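Local coordinates for inositol-3-phosphate synthase (Caenorhabditis elegans, PDB 1VKO), which binds nicotinamide-adenine-dinucleotide through a Rossmann-type domain and belongs to the myo-inositol-phosphate synthase family, here as an assembly of four chains, at residues 67-72 / 467-472; 75-80 / 147-152; 218-223 / 277-282. All coordinates share one frame; numbering follows the deposited sequence.

Followed from the N terminus, the chain illustrates how contacts of very different span can be nested. Residues 67-72, at the end of strand 56-71, meet residues 467-472 nearly four hundred positions later, so interaction 1 closes a loop that encloses the other two. Interaction 2 opens soon afterwards at 75-80 and closes at 147-152, joining the first strand of the parallel Rossmann sheet to the approach of its neighbour. Interaction 3 (218-223 with 277-282) follows in series and ties together the starts of two helices; its centre lies about 30 Å from that of interaction 2. Interactions 1 and 2 touch, where Leu-72 O packs against Pro-147 CB; interaction 3 touches neither.

Interaction 1: 67-72 / 467-472; sequences SFKTVL and DEYKPF
Lys-69 and Tyr-469 mark the nearest approach of the two backbones, with Lys-69 CA 8.1 Å from Tyr-469 CA. That spacing belongs to next-but-one strands of an antiparallel sheet: strand 461-464 lies between strands 56-71 and 469-470 and pairs its backbone with both Ser-67 and Lys-69. The contact is therefore made by side chains reaching across an intervening strand. Lys-69 and Tyr-469 cross at about a right angle, the aliphatic part of the lysine passing over one face of the ring. Its CD makes a CH-pi contact, 4.2 Å from the centroid of the Tyr-469 ring. A bend at the last torsion (chi4 76°) brings the ammonium back over the same aromatic system, and Lys-69 NZ sits 3.6 Å from the Tyr-469 centroid in a cation-pi interaction. Its position, 31° off the ring normal, favours the phenol end, close to CZ and CE1. Phe-68, whose CB points away from 467-472, packs on Ala-511 and Leu-512 of helix 498-513 and on Ile-523 of a second subunit. At the same phenol end of the tyrosine, Ser-67 OG and Tyr-469 OH share a hydrogen bond of 3.1 Å.

Interaction 2: 75-80 / 147-152; sequences RKTGLL and PILSPN
At the N-terminal end of the first strand of the Rossmann-type parallel sheet, Thr-77 receives Leu-149 from the loop ahead of the adjacent strand 154-159. Strand 77-82 is the first strand of that sheet in the chain, and its far end reaches the NAD pocket; strand 154-159 lies next to it at the sheet's edge. The case shows how one leucine can join the start of strand 77-82 to the loop leading into its neighbour: the backbones stay well apart, with Arg-75 CA and Leu-149 CA 8.3 Å from each other, and the gap is bridged by the two branches of a single side chain. Leu-149 turns its CD1 methyl to the threonine, meeting the hydroxyl, CB and the methyl together; CD1 is 3.8 Å from Thr-77 OG1 and nearly as close to CG2. The other branch reaches the preceding loop, where Leu-149 CD2 lies 3.7 Å from Arg-75 O.

Thr-77 OG1 lies beside the backbone N and anti to the carbonyl carbon (chi1 -67°), while CG2 is anti to the backbone N, a setting that turns OG1 back along the chain to donate to Arg-75 O at 2.8 Å. The donor stands 57° out of the carbonyl plane, so this bond misses the lone-pair directions, yet it gives the buried hydroxyl a partner. Glu-456 of helix 440-458 touches both Thr-77 and Leu-149, and its carboxylate also accepts from Arg-75 N, while Leu-154 of the neighbouring strand packs against the same pair. Beyond the leucine the loop forms an ST turn that runs into the 3-10 segment: Ser-150 OG accepts from Asn-152 N at 2.9 Å, with an N-H...O angle of 161°.

Interaction 3: 218-223 / 277-282; sequences DNKLEH and DEVSPS
Lys-220 points its extended side chain straight from the first turn of helix 220-238 into the loop that leads to helix 281-291, and the CB of Val-279 is turned toward it, with Lys-220 NZ 4.2 Å from Val-279 CB. Both helices lie in the Rossmann-type part of the chain, and the contact joins one helix start to another. The lysine is straight beyond CG, all its later torsions close to 180°, so the whole length of the chain is spent on reach. Lys-220 NZ donates to Val-279 O at 2.9 Å, lying in the carbonyl plane on a lone pair, with a C=O...N angle of 139°. CE and CD follow at van der Waals distance from the same oxygen. Asp-277 O is a further close neighbour, 3.0 Å from Lys-220 NZ, and Glu-276 O, just ahead of the segment, accepts another bond from the ammonium.

An inverse gamma turn centred on Glu-278, with a weak bond from Val-279 N to Asp-277 O, brings the oxygens of Asp-277 and Val-279 to the same ammonium. The Val-279 side chain also touches Ser-271 and Ile-272 of helix 265-273. On the helix side, Asn-219 is the N-cap: Glu-222 N donates to Asn-219 OD1 at 3.1 Å. The backbone oxygen of the same residue, Asn-219 O, lies 3.3 Å above the ring plane of His-223, over its centre.

Lys-220 is thus a largely buried lysine whose ammonium is set among the carbonyl oxygens of a loop. Those oxygens, together with the Asp-277 carboxylate at longer range (5.2 Å from Lys-220 NZ to Asp-277 OD1), probably favour its charged form.

Interaction 1: 67-72 / 467-472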
loop_
_atom_site.group_PDB
_atom_site.type_symbol
_atom_site.label_atom_id
_atom_site.label_comp_id
_atom_site.label_asym_id
_atom_site.label_seq_id
_atom_site.Cartn_x
_atom_site.Cartn_y
_atom_site.Cartn_z
ATOM N N SER A 67 -4.509 -41.658 -28.583
ATOM C CA SER A 67 -5.636 -42.481 -28.174
ATOM C C SER A 67 -5.567 -42.655 -26.672
ATOM O O SER A 67 -4.672 -43.316 -26.186
ATOM C CB SER A 67 -5.624 -43.835 -28.893
ATOM O OG SER A 67 -6.834 -44.535 -28.647
ATOM N N PHE A 68 -6.478 -42.032 -25.930
ATOM C CA PHE A 68 -6.421 -42.073 -24.463
ATOM C C PHE A 68 -7.337 -43.149 -23.932
ATOM O O PHE A 68 -8.412 -43.391 -24.490
ATOM C CB PHE A 68 -6.836 -40.734 -23.811
ATOM C CG PHE A 68 -6.048 -39.542 -24.283
ATOM C CD1 PHE A 68 -4.725 -39.376 -23.932
ATOM C CD2 PHE A 68 -6.639 -38.590 -25.083
ATOM C CE1 PHE A 68 -3.991 -38.272 -24.392
ATOM C CE2 PHE A 68 -5.913 -37.470 -25.529
ATOM C CZ PHE A 68 -4.599 -37.316 -25.187
ATOM N N LYS A 69 -6.934 -43.772 -22.835
ATOM C CA LYS A 69 -7.875 -44.549 -22.054
ATOM C C LYS A 69 -7.861 -43.953 -20.676
ATOM O O LYS A 69 -6.779 -43.681 -20.154
ATOM C CB LYS A 69 -7.508 -46.049 -21.993
ATOM C CG LYS A 69 -8.026 -46.929 -23.142
ATOM C CD LYS A 69 -7.713 -48.413 -22.820
ATOM C CE LYS A 69 -8.316 -49.431 -23.822
ATOM N NZ LYS A 69 -7.581 -49.498 -25.118
ATOM N N THR A 70 -9.051 -43.761 -20.098
ATOM C CA THR A 70 -9.190 -43.225 -18.751
ATOM C C THR A 70 -10.066 -44.087 -17.887
ATOM O O THR A 70 -11.270 -44.137 -18.111
ATOM C CB THR A 70 -9.810 -41.807 -18.783
ATOM O OG1 THR A 70 -8.978 -40.930 -19.546
ATOM C CG2 THR A 70 -9.788 -41.189 -17.378
ATOM N N VAL A 71 -9.502 -44.733 -16.870
ATOM C CA VAL A 71 -10.362 -45.446 -15.931
ATOM C C VAL A 71 -11.315 -44.432 -15.289
ATOM O O VAL A 71 -10.893 -43.362 -14.842
ATOM C CB VAL A 71 -9.576 -46.275 -14.889
ATOM C CG1 VAL A 71 -10.543 -47.005 -13.922
ATOM C CG2 VAL A 71 -8.664 -47.298 -15.589
ATOM N N LEU A 72 -12.608 -44.732 -15.304
ATOM C CA LEU A 72 -13.602 -43.753 -14.863
ATOM C C LEU A 72 -13.934 -43.809 -13.377
ATOM O O LEU A 72 -14.429 -42.830 -12.829
ATOM C CB LEU A 72 -14.896 -43.866 -15.674
ATOM C CG LEU A 72 -14.939 -43.393 -17.129
ATOM C CD1 LEU A 72 -16.324 -43.634 -17.691
ATOM C CD2 LEU A 72 -14.582 -41.933 -17.282
ATOM N N ASP A 467 0.889 -49.574 -30.141
ATOM C CA ASP A 467 -0.032 -50.738 -30.059
ATOM C C ASP A 467 -0.266 -51.279 -28.634
ATOM O O ASP A 467 -1.196 -52.075 -28.416
ATOM C CB ASP A 467 0.360 -51.895 -31.010
ATOM C CG ASP A 467 -0.184 -51.715 -32.430
ATOM O OD1 ASP A 467 -1.367 -51.322 -32.597
ATOM O OD2 ASP A 467 0.506 -51.955 -33.445
ATOM N N GLU A 468 0.573 -50.862 -27.681
ATOM C CA GLU A 468 0.289 -51.071 -26.257
ATOM C C GLU A 468 0.051 -49.709 -25.612
ATOM O O GLU A 468 0.488 -48.678 -26.129
ATOM C CB GLU A 468 1.415 -51.844 -25.543
ATOM C CG GLU A 468 1.681 -53.253 -26.094
ATOM C CD GLU A 468 0.890 -54.375 -25.408
ATOM O OE1 GLU A 468 1.331 -54.861 -24.339
ATOM O OE2 GLU A 468 -0.152 -54.807 -25.956
ATOM N N TYR A 469 -0.667 -49.705 -24.500
ATOM C CA TYR A 469 -0.994 -48.462 -23.827
ATOM C C TYR A 469 0.001 -48.186 -22.735
ATOM O O TYR A 469 0.409 -49.106 -22.015
ATOM C CB TYR A 469 -2.408 -48.513 -23.264
ATOM C CG TYR A 469 -3.426 -48.185 -24.316
ATOM C CD1 TYR A 469 -3.733 -49.100 -25.328
ATOM C CD2 TYR A 469 -4.059 -46.949 -24.331
ATOM C CE1 TYR A 469 -4.651 -48.792 -26.309
ATOM C CE2 TYR A 469 -4.978 -46.638 -25.309
ATOM C CZ TYR A 469 -5.265 -47.561 -26.288
ATOM O OH TYR A 469 -6.184 -47.252 -27.244
ATOM N N LYS A 470 0.390 -46.917 -22.620
ATOM C CA LYS A 470 1.405 -46.482 -21.658
ATOM C C LYS A 470 0.879 -45.331 -20.792
ATOM O O LYS A 470 0.035 -44.562 -21.260
ATOM C CB LYS A 470 2.698 -46.087 -22.391
ATOM C CG LYS A 470 3.545 -47.309 -22.869
ATOM C CD LYS A 470 4.863 -46.922 -23.592
ATOM C CE LYS A 470 5.751 -45.925 -22.785
ATOM N NZ LYS A 470 6.772 -45.176 -23.601
ATOM N N PRO A 471 1.333 -45.239 -19.531
ATOM C CA PRO A 471 1.093 -44.045 -18.701
ATOM C C PRO A 471 1.961 -42.854 -19.110
ATOM O O PRO A 471 3.008 -43.018 -19.739
ATOM C CB PRO A 471 1.519 -44.506 -17.314
ATOM C CG PRO A 471 2.602 -45.511 -17.584
ATOM C CD PRO A 471 2.091 -46.274 -18.788
ATOM N N PHE A 472 1.541 -41.655 -18.734
ATOM C CA PHE A 472 2.398 -40.465 -18.867
ATOM C C PHE A 472 3.804 -40.647 -18.237
ATOM O O PHE A 472 4.011 -41.556 -17.426
ATOM C CB PHE A 472 1.678 -39.280 -18.229
ATOM C CG PHE A 472 0.351 -38.934 -18.887
ATOM C CD1 PHE A 472 0.141 -39.160 -20.255
ATOM C CD2 PHE A 472 -0.664 -38.319 -18.148
ATOM C CE1 PHE A 472 -1.070 -38.809 -20.875
ATOM C CE2 PHE A 472 -1.884 -37.964 -18.751
ATOM C CZ PHE A 472 -2.086 -38.219 -20.126
#

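Interaction 2: 75-80 / 147-152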
loop_
_atom_site.group_PDB
_atom_site.type_symbol
_atom_site.label_atom_id
_atom_site.label_comp_id
_atom_site.label_asym_id
_atom_site.label_seq_id
_atom_site.Cartn_x
_atom_site.Cartn_y
_atom_site.Cartn_z
ATOM N N ARG A 75 -9.912 -44.745 -7.831
ATOM C CA ARG A 75 -9.459 -45.810 -6.941
ATOM C C ARG A 75 -9.516 -45.396 -5.462
ATOM O O ARG A 75 -9.500 -44.190 -5.139
ATOM C CB ARG A 75 -8.040 -46.219 -7.306
ATOM C CG ARG A 75 -7.963 -47.213 -8.451
ATOM C CD ARG A 75 -7.940 -46.563 -9.831
ATOM N NE ARG A 75 -7.699 -47.532 -10.906
ATOM C CZ ARG A 75 -6.599 -47.590 -11.641
ATOM N NH1 ARG A 75 -5.594 -46.741 -11.448
ATOM N NH2 ARG A 75 -6.506 -48.494 -12.587
ATOM N N LYS A 76 -9.588 -46.394 -4.570
ATOM C CA LYS A 76 -9.587 -46.140 -3.121
ATOM C C LYS A 76 -8.221 -45.626 -2.726
ATOM O O LYS A 76 -7.212 -46.296 -2.965
ATOM C CB LYS A 76 -9.939 -47.388 -2.319
ATOM C CG LYS A 76 -10.315 -47.062 -0.880
ATOM C CD LYS A 76 -10.479 -48.315 -0.014
ATOM C CE LYS A 76 -10.895 -47.893 1.385
ATOM N NZ LYS A 76 -10.859 -49.011 2.361
ATOM N N THR A 77 -8.183 -44.454 -2.116
ATOM C CA THR A 77 -6.937 -43.662 -2.068
ATOM C C THR A 77 -6.482 -43.229 -0.681
ATOM O O THR A 77 -7.192 -42.546 0.038
ATOM C CB THR A 77 -7.097 -42.444 -3.010
ATOM O OG1 THR A 77 -7.175 -42.930 -4.352
ATOM C CG2 THR A 77 -5.865 -41.547 -3.039
ATOM N N GLY A 78 -5.281 -43.644 -0.307
ATOM C CA GLY A 78 -4.687 -43.193 0.952
ATOM C C GLY A 78 -3.640 -42.136 0.675
ATOM O O GLY A 78 -2.899 -42.242 -0.307
ATOM N N LEU A 79 -3.584 -41.132 1.550
ATOM C CA LEU A 79 -2.537 -40.087 1.500
ATOM C C LEU A 79 -1.747 -40.046 2.791
ATOM O O LEU A 79 -2.325 -39.940 3.902
ATOM C CB LEU A 79 -3.122 -38.676 1.166
ATOM C CG LEU A 79 -2.187 -37.437 1.165
ATOM C CD1 LEU A 79 -1.147 -37.538 0.064
ATOM C CD2 LEU A 79 -2.956 -36.150 0.983
ATOM N N LEU A 80 -0.425 -40.110 2.630
ATOM C CA LEU A 80 0.487 -40.080 3.753
ATOM C C LEU A 80 1.313 -38.811 3.768
ATOM O O LEU A 80 2.137 -38.573 2.857
ATOM C CB LEU A 80 1.454 -41.276 3.702
ATOM C CG LEU A 80 0.930 -42.683 3.895
ATOM C CD1 LEU A 80 1.853 -43.688 3.195
ATOM C CD2 LEU A 80 0.807 -42.974 5.367
ATOM N N PRO A 147 -14.204 -38.024 -13.997
ATOM C CA PRO A 147 -14.429 -38.330 -12.583
ATOM C C PRO A 147 -13.134 -38.286 -11.779
ATOM O O PRO A 147 -12.125 -38.878 -12.182
ATOM C CB PRO A 147 -15.026 -39.754 -12.615
ATOM C CG PRO A 147 -15.657 -39.883 -13.999
ATOM C CD PRO A 147 -14.749 -39.065 -14.894
ATOM N N ILE A 148 -13.153 -37.553 -10.664
ATOM C CA ILE A 148 -11.973 -37.428 -9.793
ATOM C C ILE A 148 -12.398 -37.556 -8.341
ATOM O O ILE A 148 -13.565 -37.447 -8.045
ATOM C CB ILE A 148 -11.227 -36.089 -10.012
ATOM C CG1 ILE A 148 -12.170 -34.895 -9.795
ATOM C CG2 ILE A 148 -10.556 -36.062 -11.381
ATOM C CD1 ILE A 148 -11.518 -33.533 -9.813
ATOM N N LEU A 149 -11.453 -37.795 -7.436
ATOM C CA LEU A 149 -11.778 -37.853 -6.012
ATOM C C LEU A 149 -12.344 -36.541 -5.459
ATOM O O LEU A 149 -12.113 -35.464 -6.009
ATOM C CB LEU A 149 -10.531 -38.212 -5.214
ATOM C CG LEU A 149 -9.835 -39.529 -5.507
ATOM C CD1 LEU A 149 -8.398 -39.409 -5.049
ATOM C CD2 LEU A 149 -10.583 -40.675 -4.794
ATOM N N SER A 150 -13.115 -36.652 -4.381
ATOM C CA SER A 150 -13.381 -35.520 -3.510
ATOM C C SER A 150 -12.453 -35.688 -2.349
ATOM O O SER A 150 -12.151 -36.825 -1.979
ATOM C CB SER A 150 -14.807 -35.589 -2.970
ATOM O OG SER A 150 -14.907 -34.933 -1.708
ATOM N N PRO A 151 -12.019 -34.606 -1.718
ATOM C CA PRO A 151 -11.111 -34.752 -0.578
ATOM C C PRO A 151 -11.776 -35.522 0.552
ATOM O O PRO A 151 -11.089 -35.973 1.453
ATOM C CB PRO A 151 -10.827 -33.308 -0.162
ATOM C CG PRO A 151 -11.056 -32.505 -1.437
ATOM C CD PRO A 151 -12.306 -33.186 -2.016
ATOM N N ASN A 152 -13.100 -35.662 0.503
ATOM C CA ASN A 152 -13.798 -36.455 1.492
ATOM C C ASN A 152 -13.457 -37.938 1.356
ATOM O O ASN A 152 -13.604 -38.676 2.311
ATOM C CB ASN A 152 -15.321 -36.224 1.420
ATOM C CG ASN A 152 -15.703 -34.763 1.652
ATOM O OD1 ASN A 152 -14.993 -33.998 2.330
ATOM N ND2 ASN A 152 -16.825 -34.367 1.085
#

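Interaction 3: 218-223 / 277-282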
loop_
_atom_site.group_PDB
_atom_site.type_symbol
_atom_site.label_atom_id
_atom_site.label_comp_id
_atom_site.label_asym_id
_atom_site.label_seq_id
_atom_site.Cartn_x
_atom_site.Cartn_y
_atom_site.Cartn_z
ATOM N N ASP A 218 21.042 -44.745 13.599
ATOM C CA ASP A 218 21.625 -43.915 12.510
ATOM C C ASP A 218 21.879 -44.690 11.228
ATOM O O ASP A 218 22.596 -44.216 10.357
ATOM C CB ASP A 218 22.961 -43.313 12.937
ATOM C CG ASP A 218 22.863 -42.571 14.252
ATOM O OD1 ASP A 218 22.116 -41.551 14.319
ATOM O OD2 ASP A 218 23.505 -42.946 15.269
ATOM N N ASN A 219 21.324 -45.896 11.146
ATOM C CA ASN A 219 21.413 -46.715 9.949
ATOM C C ASN A 219 20.251 -46.321 9.054
ATOM O O ASN A 219 19.093 -46.577 9.402
ATOM C CB ASN A 219 21.332 -48.205 10.320
ATOM C CG ASN A 219 21.620 -49.146 9.141
ATOM O OD1 ASN A 219 21.108 -48.972 8.022
ATOM N ND2 ASN A 219 22.413 -50.184 9.411
ATOM N N LYS A 220 20.580 -45.712 7.920
ATOM C CA LYS A 220 19.602 -45.131 6.999
ATOM C C LYS A 220 18.836 -46.185 6.214
ATOM O O LYS A 220 17.711 -45.922 5.735
ATOM C CB LYS A 220 20.270 -44.115 6.024
ATOM C CG LYS A 220 20.968 -42.974 6.755
ATOM C CD LYS A 220 21.485 -41.817 5.879
ATOM C CE LYS A 220 22.079 -40.698 6.752
ATOM N NZ LYS A 220 22.368 -39.457 5.948
ATOM N N LEU A 221 19.445 -47.360 6.057
ATOM C CA LEU A 221 18.784 -48.486 5.378
ATOM C C LEU A 221 17.744 -49.133 6.285
ATOM O O LEU A 221 16.672 -49.545 5.819
ATOM C CB LEU A 221 19.782 -49.534 4.866
ATOM C CG LEU A 221 19.155 -50.810 4.259
ATOM C CD1 LEU A 221 18.523 -50.523 2.885
ATOM C CD2 LEU A 221 20.184 -51.929 4.148
ATOM N N GLU A 222 18.032 -49.212 7.579
ATOM C CA GLU A 222 16.992 -49.615 8.514
ATOM C C GLU A 222 15.873 -48.598 8.515
ATOM O O GLU A 222 14.710 -48.974 8.533
ATOM C CB GLU A 222 17.534 -49.747 9.899
ATOM C CG GLU A 222 18.337 -51.005 10.132
ATOM C CD GLU A 222 18.132 -51.509 11.539
ATOM O OE1 GLU A 222 18.262 -50.660 12.465
ATOM O OE2 GLU A 222 17.814 -52.720 11.702
ATOM N N HIS A 223 16.220 -47.306 8.419
ATOM C CA HIS A 223 15.200 -46.269 8.296
ATOM C C HIS A 223 14.343 -46.461 7.070
ATOM O O HIS A 223 13.114 -46.420 7.168
ATOM C CB HIS A 223 15.789 -44.877 8.370
ATOM C CG HIS A 223 16.365 -44.568 9.711
ATOM N ND1 HIS A 223 17.405 -43.681 9.896
ATOM C CD2 HIS A 223 16.070 -45.062 10.935
ATOM C CE1 HIS A 223 17.731 -43.649 11.176
ATOM N NE2 HIS A 223 16.935 -44.476 11.829
ATOM N N ASP A 277 26.314 -39.571 4.111
ATOM C CA ASP A 277 25.836 -38.406 4.828
ATOM C C ASP A 277 24.870 -37.537 4.040
ATOM O O ASP A 277 23.823 -37.197 4.564
ATOM C CB ASP A 277 27.021 -37.577 5.349
ATOM C CG ASP A 277 27.314 -37.854 6.813
ATOM O OD1 ASP A 277 26.713 -37.176 7.667
ATOM O OD2 ASP A 277 28.111 -38.726 7.212
ATOM N N GLU A 278 25.227 -37.166 2.803
ATOM C CA GLU A 278 24.376 -36.355 1.928
ATOM C C GLU A 278 23.206 -37.162 1.381
ATOM O O GLU A 278 22.943 -37.161 0.179
ATOM C CB GLU A 278 25.179 -35.734 0.757
ATOM C CG GLU A 278 26.031 -34.504 1.091
ATOM C CD GLU A 278 25.239 -33.360 1.721
ATOM O OE1 GLU A 278 24.386 -32.757 1.053
ATOM O OE2 GLU A 278 25.489 -33.035 2.898
ATOM N N VAL A 279 22.509 -37.858 2.257
ATOM C CA VAL A 279 21.252 -38.515 1.924
ATOM C C VAL A 279 20.225 -38.040 2.947
ATOM O O VAL A 279 20.337 -38.349 4.122
ATOM C CB VAL A 279 21.397 -40.061 1.928
ATOM C CG1 VAL A 279 20.044 -40.754 1.774
ATOM C CG2 VAL A 279 22.345 -40.498 0.826
ATOM N N SER A 280 19.261 -37.251 2.486
ATOM C CA SER A 280 18.310 -36.596 3.364
ATOM C C SER A 280 17.178 -37.509 3.808
ATOM O O SER A 280 16.889 -38.510 3.146
ATOM C CB SER A 280 17.718 -35.364 2.675
ATOM O OG SER A 280 16.642 -35.710 1.815
ATOM N N PRO A 281 16.509 -37.136 4.898
ATOM C CA PRO A 281 15.261 -37.762 5.313
ATOM C C PRO A 281 14.244 -37.756 4.174
ATOM O O PRO A 281 13.506 -38.737 4.001
ATOM C CB PRO A 281 14.786 -36.829 6.414
ATOM C CG PRO A 281 16.093 -36.354 7.027
ATOM C CD PRO A 281 16.910 -36.059 5.837
ATOM N N SER A 282 14.212 -36.667 3.399
ATOM C CA SER A 282 13.269 -36.570 2.301
ATOM C C SER A 282 13.649 -37.465 1.154
ATOM O O SER A 282 12.785 -37.827 0.393
ATOM C CB SER A 282 13.059 -35.136 1.824
ATOM O OG SER A 282 14.129 -34.692 1.022
#